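Local coordinates for putative periplasmic protein ydgH (Salmonella enterica subsp. enterica serovar Typhimurium, PDB 4EVU), which is of unknown molecular function but carries, in this C-terminal piece, a YdgH/BhsA/McbA-like (DUF1471) domain of a putative periplasmic, possibly secreted protein, at residues B[23-29]-B[62-68]; B[17-23]-B[68-72]. All blocks are in the same frame, centred on the assembly; numbering follows the deposited sequence.

Overall arrangement
Starting from the N terminus, the chain makes a short strand at 7-8 and helix 11-15, then enters strand 21-28, an outermost strand of the sheet within this chain. Helix 32-45 and strand 50-57 follow, and the closing strand 63-71 runs antiparallel between 50-57 and 21-28. Contact 2 pairs 17-23 with 68-72 and so closes the long loop that brings the C terminus back to the start of strand 21-28. Contact 1, between 23-29 and 62-68, is nested inside that loop and shares Val-23 and Ala-68 with contact 2. Their centres lie about 16 Å apart, and both lie on strands 21-28 and 63-71, which they join over most of their length.

Contact 1: B[23-29]-B[62-68]; sequences VKFTGNY and NNITISA. With SO4 (sulfate ion), chain E.
Val-23 opens the ladder with a reciprocal pair of backbone bonds to Ala-68, and its CG2 meets Ala-68 CB at 4.0 Å. Strands 23-28 and 63-68 are antiparallel, at 159°, and hydrogen-bonded pairs alternate with non-hydrogen-bonded ones. Lys-24, opposite Ser-67 in a non-hydrogen-bonded pair, runs along the face of Thr-26, Thr-65 and Ser-67: CG leaves anti to the backbone N (chi1 -165°), the chain bends at chi2, and CE reaches Thr-65 CG2 at 3.6 Å. Phe-25 and Ile-66 form the next hydrogen-bonded pair, with Ile-66 N to Phe-25 O at 2.9 Å and 168° at the hydrogen; on the other face, ring atom CE2 of Phe-25 lies 4.2 Å from Ile-66 CG2. Thr-26 and Thr-65 are linked hydroxyl to hydroxyl, OG1 to OG1 at 2.7 Å. Gly-27 repeats the two-bond pairing with Ile-64. Beyond Asn-28 the strand ends, yet Tyr-29 N still reaches Asn-62 O at 3.2 Å, Tyr-29 CB rests 3.8 Å from Ile-64 CG2, and Tyr-29 OH bonds to Glu-8 of the second subunit. At this end Asn-63 N also binds a sulfate, probably from the crystallisation liquor. The face of Val-23, Phe-25, Ile-64 and Ile-66 packs on helix 32-45, where Arg-42 makes a cation-pi contact with Phe-25; strand 50-57 flanks 63-68 along its other edge.

Contact 2: B[17-23]-B[68-72]; sequences MVPFDSV and ADLYK
Phe-20 N and Leu-70 O, 2.9 Å apart, continue the antiparallel pairing of the domain's mixed sheet, but Leu-70 N donates to the next residue, at Asp-21 O. Leu-70 thus faces both Phe-20 and Asp-21, consistent with a classic beta bulge: the first strand has one extra residue between the Pro-19/Tyr-71 and Ser-22/Asp-69 pairs. At the bulge the Leu-70 donor tilts 32° from the carbonyl plane; the short strands 21-23 and 68-71 lie at 136°. The tightly packed part centres on Leu-70 and Tyr-71. Leu-70 CD1 meets Val-23 CG1 at 4.0 Å, and the leucine also packs on Ala-43 of helix 32-45. Pro-19 CB lies over one face of the Tyr-71 ring, 4.0 Å from its centroid, a CH-pi contact displaced toward the rim; selenomethionine Met-17 adds an oblique Met-aromatic contact. Lys-72, though exposed, bends at chi2 (-74°) and chi4 to lie closely over the Phe-20 face, CE 3.5 Å from the centroid (CH-pi) and NZ 4.3 Å (cation-pi). Asp-21 turns its carboxylate away from the second segment to a salt bridge with Lys-46. On the looser side, water joins Val-18 O to Lys-72 N; another donates to Met-17 O and lies 2.7 Å from Tyr-71 OH, in the ring plane.

Contact 1: B[23-29]-B[62-68]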
# COMPACT_ATOMS: atom_id res chain seq x y z
N VAL B 23 8.28 -9.15 9.33
CA VAL B 23 8.49 -9.77 8.03
C VAL B 23 9.08 -8.65 7.13
O VAL B 23 8.72 -7.48 7.24
CB VAL B 23 7.20 -10.30 7.38
CG1 VAL B 23 6.61 -11.39 8.18
CG2 VAL B 23 6.21 -9.25 7.21
N LYS B 24 10.00 -9.06 6.27
CA LYS B 24 10.66 -8.13 5.34
C LYS B 24 10.96 -8.89 4.08
O LYS B 24 11.60 -9.92 4.11
CB LYS B 24 11.93 -7.60 5.98
CG LYS B 24 12.48 -6.39 5.28
CD LYS B 24 13.51 -6.76 4.24
CE LYS B 24 13.89 -5.53 3.40
NZ LYS B 24 14.95 -5.90 2.41
N PHE B 25 10.48 -8.38 2.96
CA PHE B 25 10.60 -9.09 1.71
C PHE B 25 10.40 -8.15 0.52
O PHE B 25 9.93 -7.04 0.68
CB PHE B 25 9.59 -10.23 1.62
CG PHE B 25 8.15 -9.79 1.58
CD1 PHE B 25 7.44 -9.75 0.38
CD2 PHE B 25 7.51 -9.40 2.74
CE1 PHE B 25 6.13 -9.33 0.34
CE2 PHE B 25 6.21 -8.96 2.72
CZ PHE B 25 5.50 -8.94 1.54
N THR B 26 10.76 -8.65 -0.66
CA THR B 26 10.54 -7.95 -1.92
C THR B 26 9.74 -8.84 -2.83
O THR B 26 10.01 -10.05 -2.89
CB THR B 26 11.88 -7.67 -2.58
OG1 THR B 26 12.67 -6.83 -1.74
CG2 THR B 26 11.72 -7.00 -3.90
N GLY B 27 8.74 -8.27 -3.50
CA GLY B 27 7.99 -9.00 -4.51
C GLY B 27 7.18 -8.10 -5.41
O GLY B 27 7.26 -6.90 -5.32
N ASN B 28 6.36 -8.71 -6.24
CA ASN B 28 5.51 -7.97 -7.15
C ASN B 28 4.41 -7.20 -6.41
O ASN B 28 3.71 -7.76 -5.55
CB ASN B 28 4.90 -8.93 -8.15
CG ASN B 28 5.95 -9.67 -8.95
OD1 ASN B 28 5.90 -10.89 -9.10
ND2 ASN B 28 6.91 -8.92 -9.47
N TYR B 29 4.26 -5.93 -6.73
CA TYR B 29 3.34 -5.05 -6.05
C TYR B 29 1.88 -5.42 -6.37
O TYR B 29 1.10 -5.79 -5.49
CB TYR B 29 3.67 -3.58 -6.37
CG TYR B 29 2.61 -2.61 -5.91
CD1 TYR B 29 2.24 -2.51 -4.56
CD2 TYR B 29 1.95 -1.80 -6.83
CE1 TYR B 29 1.24 -1.67 -4.16
CE2 TYR B 29 0.96 -0.94 -6.44
CZ TYR B 29 0.60 -0.87 -5.09
OH TYR B 29 -0.37 -0.00 -4.73
N ASN B 62 7.38 -1.82 -10.44
CA ASN B 62 7.21 -3.27 -10.64
C ASN B 62 7.19 -4.01 -9.28
O ASN B 62 6.22 -4.67 -8.90
CB ASN B 62 8.37 -3.82 -11.47
CG ASN B 62 8.52 -3.11 -12.81
OD1 ASN B 62 7.77 -3.38 -13.77
ND2 ASN B 62 9.51 -2.22 -12.89
N ASN B 63 8.33 -3.96 -8.59
CA ASN B 63 8.47 -4.64 -7.31
C ASN B 63 8.34 -3.62 -6.20
O ASN B 63 8.52 -2.40 -6.37
CB ASN B 63 9.81 -5.40 -7.19
CG ASN B 63 9.89 -6.63 -8.11
OD1 ASN B 63 8.95 -7.42 -8.21
ND2 ASN B 63 11.03 -6.78 -8.79
N ILE B 64 8.00 -4.14 -5.04
CA ILE B 64 7.91 -3.36 -3.80
C ILE B 64 8.69 -4.13 -2.72
O ILE B 64 8.66 -5.35 -2.71
CB ILE B 64 6.42 -3.10 -3.40
CG1 ILE B 64 6.34 -2.17 -2.23
CG2 ILE B 64 5.63 -4.40 -3.19
CD1 ILE B 64 4.96 -1.63 -1.89
N THR B 65 9.43 -3.42 -1.89
CA THR B 65 10.09 -3.96 -0.70
C THR B 65 9.34 -3.43 0.49
O THR B 65 9.04 -2.26 0.57
CB THR B 65 11.58 -3.55 -0.69
OG1 THR B 65 12.23 -4.14 -1.81
CG2 THR B 65 12.26 -4.01 0.57
N ILE B 66 8.97 -4.34 1.38
CA ILE B 66 8.12 -4.02 2.50
C ILE B 66 8.63 -4.65 3.74
O ILE B 66 9.10 -5.79 3.71
CB ILE B 66 6.73 -4.69 2.31
CG1 ILE B 66 5.88 -3.88 1.38
CG2 ILE B 66 5.96 -4.86 3.65
CD1 ILE B 66 4.74 -3.12 2.12
N SER B 67 8.43 -3.93 4.86
CA SER B 67 8.57 -4.57 6.15
C SER B 67 7.37 -4.23 7.02
O SER B 67 6.77 -3.17 6.89
CB SER B 67 9.83 -4.16 6.82
OG SER B 67 9.83 -2.82 7.15
N ALA B 68 7.06 -5.15 7.93
CA ALA B 68 5.95 -5.03 8.86
C ALA B 68 6.26 -5.67 10.19
O ALA B 68 6.80 -6.78 10.26
CB ALA B 68 4.68 -5.69 8.29
S SO4 E . 12.73 -3.23 -9.55
O1 SO4 E . 12.94 -2.22 -8.51
O2 SO4 E . 11.37 -3.77 -9.42
O3 SO4 E . 12.88 -2.63 -10.87
O4 SO4 E . 13.70 -4.33 -9.41

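Contact 2: B[17-23]-B[68-72]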
# COMPACT_ATOMS: atom_id res chain seq x y z
N MSE B 17 1.10 -1.13 21.25
CA MSE B 17 1.35 -2.58 21.30
C MSE B 17 2.82 -2.91 21.13
O MSE B 17 3.58 -2.10 20.57
CB MSE B 17 0.54 -3.26 20.19
CG MSE B 17 -0.96 -2.97 20.35
SE MSE B 17 -2.14 -3.59 18.97
CE MSE B 17 -1.70 -5.46 19.15
N VAL B 18 3.18 -4.14 21.45
CA VAL B 18 4.56 -4.58 21.42
C VAL B 18 4.67 -5.75 20.43
O VAL B 18 4.10 -6.82 20.67
CB VAL B 18 5.08 -4.98 22.80
CG1 VAL B 18 6.50 -5.38 22.69
CG2 VAL B 18 4.87 -3.87 23.82
N PRO B 19 5.42 -5.60 19.30
CA PRO B 19 5.51 -6.67 18.33
C PRO B 19 6.45 -7.75 18.81
O PRO B 19 7.33 -7.50 19.63
CB PRO B 19 6.03 -5.96 17.08
CG PRO B 19 6.81 -4.82 17.61
CD PRO B 19 6.10 -4.39 18.85
N PHE B 20 6.30 -8.93 18.24
CA PHE B 20 7.15 -10.07 18.56
C PHE B 20 8.13 -10.49 17.48
O PHE B 20 9.03 -11.29 17.73
CB PHE B 20 6.31 -11.30 18.98
CG PHE B 20 5.57 -11.96 17.83
CD1 PHE B 20 6.12 -13.03 17.16
CD2 PHE B 20 4.33 -11.52 17.44
CE1 PHE B 20 5.44 -13.66 16.09
CE2 PHE B 20 3.66 -12.13 16.37
CZ PHE B 20 4.21 -13.18 15.70
N ASP B 21 7.94 -9.95 16.30
CA ASP B 21 8.75 -10.32 15.13
C ASP B 21 8.40 -9.33 14.01
O ASP B 21 7.55 -8.47 14.19
CB ASP B 21 8.46 -11.76 14.67
CG ASP B 21 9.61 -12.40 13.87
OD1 ASP B 21 10.59 -11.74 13.52
OD2 ASP B 21 9.54 -13.63 13.66
N SER B 22 9.07 -9.46 12.86
CA SER B 22 8.66 -8.73 11.68
C SER B 22 8.86 -9.59 10.44
O SER B 22 9.47 -10.64 10.50
CB SER B 22 9.41 -7.38 11.59
OG SER B 22 10.80 -7.60 11.52
N VAL B 23 8.28 -9.15 9.33
CA VAL B 23 8.49 -9.77 8.03
C VAL B 23 9.08 -8.65 7.13
O VAL B 23 8.72 -7.48 7.24
CB VAL B 23 7.20 -10.30 7.38
CG1 VAL B 23 6.61 -11.39 8.18
CG2 VAL B 23 6.21 -9.25 7.21
N ALA B 68 7.06 -5.15 7.93
CA ALA B 68 5.95 -5.03 8.86
C ALA B 68 6.26 -5.67 10.19
O ALA B 68 6.80 -6.78 10.26
CB ALA B 68 4.68 -5.69 8.29
N ASP B 69 5.91 -4.97 11.24
CA ASP B 69 5.96 -5.52 12.59
C ASP B 69 4.74 -6.47 12.76
O ASP B 69 3.66 -6.19 12.22
CB ASP B 69 5.84 -4.41 13.61
CG ASP B 69 7.12 -3.65 13.87
OD1 ASP B 69 8.22 -4.18 13.63
OD2 ASP B 69 6.99 -2.50 14.42
N LEU B 70 4.96 -7.56 13.49
CA LEU B 70 3.96 -8.57 13.79
C LEU B 70 3.55 -8.55 15.25
O LEU B 70 4.38 -8.42 16.11
CB LEU B 70 4.49 -9.93 13.44
CG LEU B 70 4.92 -10.20 12.01
CD1 LEU B 70 5.24 -11.70 11.88
CD2 LEU B 70 3.92 -9.73 10.98
N TYR B 71 2.26 -8.80 15.50
CA TYR B 71 1.68 -8.77 16.84
C TYR B 71 0.77 -9.98 17.06
O TYR B 71 0.02 -10.43 16.16
CB TYR B 71 0.85 -7.51 17.07
CG TYR B 71 1.55 -6.23 16.81
CD1 TYR B 71 2.07 -5.46 17.84
CD2 TYR B 71 1.69 -5.76 15.48
CE1 TYR B 71 2.74 -4.26 17.56
CE2 TYR B 71 2.37 -4.61 15.22
CZ TYR B 71 2.86 -3.84 16.25
OH TYR B 71 3.55 -2.67 15.97
N LYS B 72 0.82 -10.46 18.31
CA LYS B 72 -0.13 -11.46 18.78
C LYS B 72 -1.47 -10.82 19.12
O LYS B 72 -1.57 -9.61 19.39
CB LYS B 72 0.43 -12.21 20.00
CG LYS B 72 1.76 -12.92 19.74
CD LYS B 72 1.60 -14.18 18.90
CE LYS B 72 2.92 -14.85 18.58
NZ LYS B 72 3.57 -15.45 19.73
OXT LYS B 72 -2.52 -11.50 19.10
O HOH W 1 4.62 -1.18 17.98
O HOH W 2 2.87 -9.19 20.03